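Local coordinates for B12-binding domain-containing protein (Kitasatospora setae, PDB 6WTE), which is a cobalamin-dependent radical SAM methyltransferase, TsrM, that binds cobalamin and a [4Fe-4S] cluster and carries out its methylation by non-radical catalysis, at residues 85-88 / 89-93; 549-552 / 553-556. All blocks are in the same frame, centred on the assembly; numbering follows the deposited sequence. Where two conformers were deposited one is given.

Interaction 1 of 2, residues 85-88 / 89-93; sequences EHRE and IITEI. With EDO (1,2-ethanediol), chain H.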
loop_
_atom_site.group_PDB
_atom_site.type_symbol
_atom_site.label_atom_id
_atom_site.label_comp_id
_atom_site.label_asym_id
_atom_site.label_seq_id
_atom_site.Cartn_x
_atom_site.Cartn_y
_atom_site.Cartn_z
ATOM N N GLU A 85 8.205 6.806 14.304
ATOM C CA GLU A 85 7.499 8.082 14.268
ATOM C C GLU A 85 6.028 7.912 14.621
ATOM O O GLU A 85 5.444 8.778 15.284
ATOM C CB GLU A 85 7.637 8.719 12.885
ATOM C CG GLU A 85 9.050 9.139 12.535
ATOM C CD GLU A 85 9.150 9.692 11.128
ATOM O OE1 GLU A 85 9.011 8.907 10.167
ATOM O OE2 GLU A 85 9.333 10.916 10.985
ATOM N N HIS A 86 5.406 6.818 14.171
ATOM C CA HIS A 86 4.020 6.561 14.551
ATOM C C HIS A 86 3.897 6.393 16.059
ATOM O O HIS A 86 2.955 6.905 16.674
ATOM C CB HIS A 86 3.481 5.316 13.855
ATOM C CG HIS A 86 3.384 5.432 12.366
ATOM N ND1 HIS A 86 3.193 6.632 11.718
ATOM C CD2 HIS A 86 3.449 4.487 11.399
ATOM C CE1 HIS A 86 3.142 6.422 10.414
ATOM N NE2 HIS A 86 3.294 5.127 10.194
ATOM N N ARG A 87 4.839 5.668 16.668
ATOM C CA ARG A 87 4.779 5.448 18.110
ATOM C C ARG A 87 4.921 6.759 18.872
ATOM O O ARG A 87 4.265 6.965 19.898
ATOM C CB ARG A 87 5.861 4.455 18.537
ATOM C CG ARG A 87 5.838 4.124 20.026
ATOM C CD ARG A 87 6.944 3.153 20.416
ATOM N NE ARG A 87 8.272 3.750 20.286
ATOM C CZ ARG A 87 9.377 3.238 20.821
ATOM N NH1 ARG A 87 9.320 2.119 21.529
ATOM N NH2 ARG A 87 10.542 3.850 20.649
ATOM N N GLU A 88 5.782 7.657 18.387
ATOM C CA GLU A 88 5.930 8.955 19.037
ATOM C C GLU A 88 4.600 9.701 19.084
ATOM O O GLU A 88 4.240 10.282 20.119
ATOM C CB GLU A 88 6.994 9.779 18.312
ATOM C CG GLU A 88 7.336 11.083 19.001
ATOM C CD GLU A 88 8.307 11.938 18.203
ATOM O OE1 GLU A 88 8.475 11.686 16.986
ATOM O OE2 GLU A 88 8.909 12.857 18.801
ATOM N N ILE A 89 3.847 9.675 17.983
ATOM C CA ILE A 89 2.542 10.332 17.949
ATOM C C ILE A 89 1.575 9.647 18.909
ATOM O O ILE A 89 0.857 10.312 19.666
ATOM C CB ILE A 89 1.998 10.363 16.510
ATOM C CG1 ILE A 89 2.774 11.398 15.678
ATOM C CG2 ILE A 89 0.490 10.640 16.512
ATOM C CD1 ILE A 89 2.654 11.222 14.160
ATOM N N ILE A 90 1.554 8.314 18.908
ATOM C CA ILE A 90 0.650 7.581 19.795
ATOM C C ILE A 90 1.012 7.821 21.258
ATOM O O ILE A 90 0.131 7.945 22.117
ATOM C CB ILE A 90 0.659 6.086 19.439
ATOM C CG1 ILE A 90 -0.015 5.879 18.075
ATOM C CG2 ILE A 90 -0.015 5.274 20.547
ATOM C CD1 ILE A 90 0.145 4.477 17.504
ATOM N N THR A 91 2.308 7.898 21.565
ATOM C CA THR A 91 2.714 8.140 22.946
ATOM C C THR A 91 2.220 9.496 23.435
ATOM O O THR A 91 1.766 9.623 24.579
ATOM C CB THR A 91 4.236 8.031 23.076
ATOM O OG1 THR A 91 4.636 6.684 22.813
ATOM C CG2 THR A 91 4.690 8.421 24.473
ATOM N N GLU A 92 2.282 10.518 22.574
ATOM C CA GLU A 92 1.746 11.823 22.955
ATOM C C GLU A 92 0.233 11.767 23.146
ATOM O O GLU A 92 -0.301 12.372 24.086
ATOM C CB GLU A 92 2.127 12.871 21.909
ATOM C CG GLU A 92 1.737 14.294 22.287
ATOM C CD GLU A 92 2.493 14.821 23.499
ATOM O OE1 GLU A 92 3.608 14.336 23.781
ATOM O OE2 GLU A 92 1.963 15.728 24.174
ATOM N N ILE A 93 -0.475 11.049 22.270
ATOM C CA ILE A 93 -1.920 10.894 22.424
ATOM C C ILE A 93 -2.250 10.338 23.805
ATOM O O ILE A 93 -3.129 10.851 24.508
ATOM C CB ILE A 93 -2.491 10.000 21.310
ATOM C CG1 ILE A 93 -2.552 10.760 19.981
ATOM C CG2 ILE A 93 -3.873 9.499 21.692
ATOM C CD1 ILE A 93 -2.845 9.861 18.773
HETATM C C1 EDO H . 7.925 10.892 7.264
HETATM O O1 EDO H . 7.419 10.222 8.423
HETATM C C2 EDO H . 8.702 12.128 7.699
HETATM O O2 EDO H . 9.619 11.766 8.739
#

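Interaction 2 of 2, residues 549-552 / 553-556; sequences SHWR and GREE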
loop_
_atom_site.group_PDB
_atom_site.type_symbol
_atom_site.label_atom_id
_atom_site.label_comp_id
_atom_site.label_asym_id
_atom_site.label_seq_id
_atom_site.Cartn_x
_atom_site.Cartn_y
_atom_site.Cartn_z
ATOM N N SER A 549 3.102 10.023 -15.398
ATOM C CA SER A 549 2.642 10.463 -16.713
ATOM C C SER A 549 3.392 11.686 -17.220
ATOM O O SER A 549 3.264 12.026 -18.401
ATOM C CB SER A 549 1.139 10.762 -16.681
ATOM O OG SER A 549 0.857 11.993 -16.030
ATOM N N HIS A 550 4.155 12.359 -16.361
ATOM C CA HIS A 550 4.952 13.515 -16.750
ATOM C C HIS A 550 6.446 13.257 -16.615
ATOM O O HIS A 550 7.242 14.196 -16.719
ATOM C CB HIS A 550 4.537 14.730 -15.916
ATOM C CG HIS A 550 3.080 15.052 -16.029
ATOM N ND1 HIS A 550 2.479 15.350 -17.232
ATOM C CD2 HIS A 550 2.100 15.097 -15.095
ATOM C CE1 HIS A 550 1.192 15.574 -17.035
ATOM N NE2 HIS A 550 0.936 15.428 -15.746
ATOM N N TRP A 551 6.844 12.002 -16.400
ATOM C CA TRP A 551 8.254 11.681 -16.206
ATOM C C TRP A 551 9.066 11.927 -17.476
ATOM O O TRP A 551 10.138 12.544 -17.428
ATOM C CB TRP A 551 8.377 10.228 -15.740
ATOM C CG TRP A 551 9.754 9.812 -15.311
ATOM C CD1 TRP A 551 10.579 8.936 -15.954
ATOM C CD2 TRP A 551 10.459 10.244 -14.140
ATOM N NE1 TRP A 551 11.758 8.795 -15.255
ATOM C CE2 TRP A 551 11.709 9.587 -14.138
ATOM C CE3 TRP A 551 10.156 11.120 -13.091
ATOM C CZ2 TRP A 551 12.657 9.787 -13.135
ATOM C CZ3 TRP A 551 11.099 11.313 -12.091
ATOM C CH2 TRP A 551 12.335 10.652 -12.126
ATOM N N ARG A 552 8.571 11.470 -18.629
ATOM C CA ARG A 552 9.322 11.670 -19.870
ATOM C C ARG A 552 9.675 13.135 -20.094
ATOM O O ARG A 552 10.785 13.452 -20.538
ATOM C CB ARG A 552 8.533 11.137 -21.066
ATOM C CG ARG A 552 8.595 9.634 -21.224
ATOM C CD ARG A 552 8.122 9.204 -22.602
ATOM N NE ARG A 552 8.186 7.751 -22.730
ATOM C CZ ARG A 552 8.115 7.085 -23.874
ATOM N NH1 ARG A 552 7.981 7.737 -25.024
ATOM N NH2 ARG A 552 8.192 5.760 -23.868
ATOM N N GLY A 553 8.759 14.044 -19.769
ATOM C CA GLY A 553 8.991 15.448 -20.046
ATOM C C GLY A 553 9.425 16.256 -18.842
ATOM O O GLY A 553 9.187 17.467 -18.788
ATOM N N ARG A 554 10.074 15.613 -17.869
ATOM C CA ARG A 554 10.348 16.306 -16.613
ATOM C C ARG A 554 11.293 17.489 -16.806
ATOM O O ARG A 554 11.138 18.525 -16.147
ATOM C CB ARG A 554 10.898 15.323 -15.571
ATOM C CG ARG A 554 12.149 14.549 -15.969
ATOM C CD ARG A 554 12.337 13.427 -14.949
ATOM N NE ARG A 554 13.554 12.639 -15.130
ATOM C CZ ARG A 554 13.663 11.645 -16.003
ATOM N NH1 ARG A 554 12.637 11.350 -16.788
ATOM N NH2 ARG A 554 14.793 10.951 -16.095
ATOM N N GLU A 555 12.276 17.366 -17.702
ATOM C CA GLU A 555 13.171 18.496 -17.939
ATOM C C GLU A 555 12.422 19.676 -18.546
ATOM O O GLU A 555 12.634 20.827 -18.140
ATOM C CB GLU A 555 14.340 18.085 -18.833
ATOM C CG GLU A 555 15.365 17.205 -18.130
ATOM C CD GLU A 555 16.672 17.107 -18.889
ATOM O OE1 GLU A 555 17.194 18.158 -19.313
ATOM O OE2 GLU A 555 17.175 15.977 -19.069
ATOM N N GLU A 556 11.539 19.409 -19.512
ATOM C CA GLU A 556 10.752 20.481 -20.117
ATOM C C GLU A 556 9.801 21.111 -19.110
ATOM O O GLU A 556 9.611 22.334 -19.102
ATOM C CB GLU A 556 9.971 19.945 -21.318
ATOM C CG GLU A 556 8.837 20.863 -21.800
ATOM C CD GLU A 556 9.314 22.224 -22.274
ATOM O OE1 GLU A 556 10.515 22.371 -22.590
ATOM O OE2 GLU A 556 8.475 23.154 -22.350
HETATM O O HOH W 1 12.840 14.866 -19.548
#

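Interaction 1 of 2, residues 85-88 / 89-93
Thr91 folds back on the turn before it, and Arg87 O takes two bonds from this one residue: Thr91 N at 2.7 Å and Thr91 OG1 at 3.0 Å, the hydroxyl 42° above the carbonyl plane. Thr91 OG1 can reach back because it stands beside its own backbone N (chi1 -66°). Arg87 turns its CG beside the carbonyl carbon (chi1 -178°), and its chain runs alongside Thr91, CG lying 4.0 Å from Thr91 OG1. The exposed side chains of Arg87 and Glu88 are the more open part; Arg87 has two conformers, evidence of mobility, though it still brushes Tyr118 and Phe119. Packing is tighter round the other flank, where Ile89 and Ile90 are buried. Ile90 CG1 sits 3.4 Å from His86 O, the acceptor of Ile90 N; Ile89 meets Pro10 and Trp48, whereas Ile90 meets Phe119. His86 is buried too, and its NE2 bonds to the backbone O of Asn70, a residue that binds cobalamin. The Glu85 carboxylate spans both hydroxyls of a 1,2-ethanediol, probably from the crystallisation liquor, OE1 to O1 at 2.7 Å, OE2 to O2 doubtfully short. The i to i+4 bonding and the two flanks describe an amphipathic helix covering the sheet of a Rossmann-like B12-binding domain.

Interaction 2 of 2, residues 549-552 / 553-556
Trp551 O is gripped by two donors of Arg554, NH1 at 2.8 Å and the backbone N at 3.1 Å, which arrive from opposite faces of the carbonyl plane. Trp551 O lies only 7° from the guanidinium plane. The same carbonyl closes a type I beta turn from Trp551 to Arg554, with Gly553 at the N-cap position. Arg554 CG falls between the backbone N and the carbonyl carbon (chi1 56°), from where an extended chain carries the guanidinium over the indole. The two flat groups stack with planes 12° apart: Arg554 CZ stands 3.7 Å from the centroid of the Trp551 five-membered ring, a cation-pi contact, and Arg554 CD makes a CH-pi contact 3.6 Å from that of the six-membered ring. At the start of the helix a water accepts from Glu555 N and donates to Arg552 O at 2.7 Å. From the rest of the chain, Glu524 forms a salt bridge with Arg554 NE, His511 O and His512 O accept from NH2 and NH1, and Val514 O takes Trp551 NE1. These partners and the indole fix the guanidinium in rotation; its positive charge is probably balanced by Glu524 and stabilised by the electron-rich indole face.

In the fold
From the N terminus the chain first reaches interaction 1, inside helix 83-96 of the unit strand 63-67, helix 83-96, strand 101-104. It closes single helical turns, and its side chains reach helices 48-58 and 112-119 in the cobalamin-binding domain. The chain then passes through the radical SAM core, with its cluster-binding cysteines, before interaction 2 at 549-556. There a tight turn ends the loop after helix 533-540 and starts helix 554-566, while side chains join it to helix 533-540 and to residues 511-514. The contacts lie in series, neither nested nor crossed; the centres of interactions 1 and 2 are about 38 Å apart and the nearest atoms of interactions 1 and 2 about 22 Å, so they do not touch.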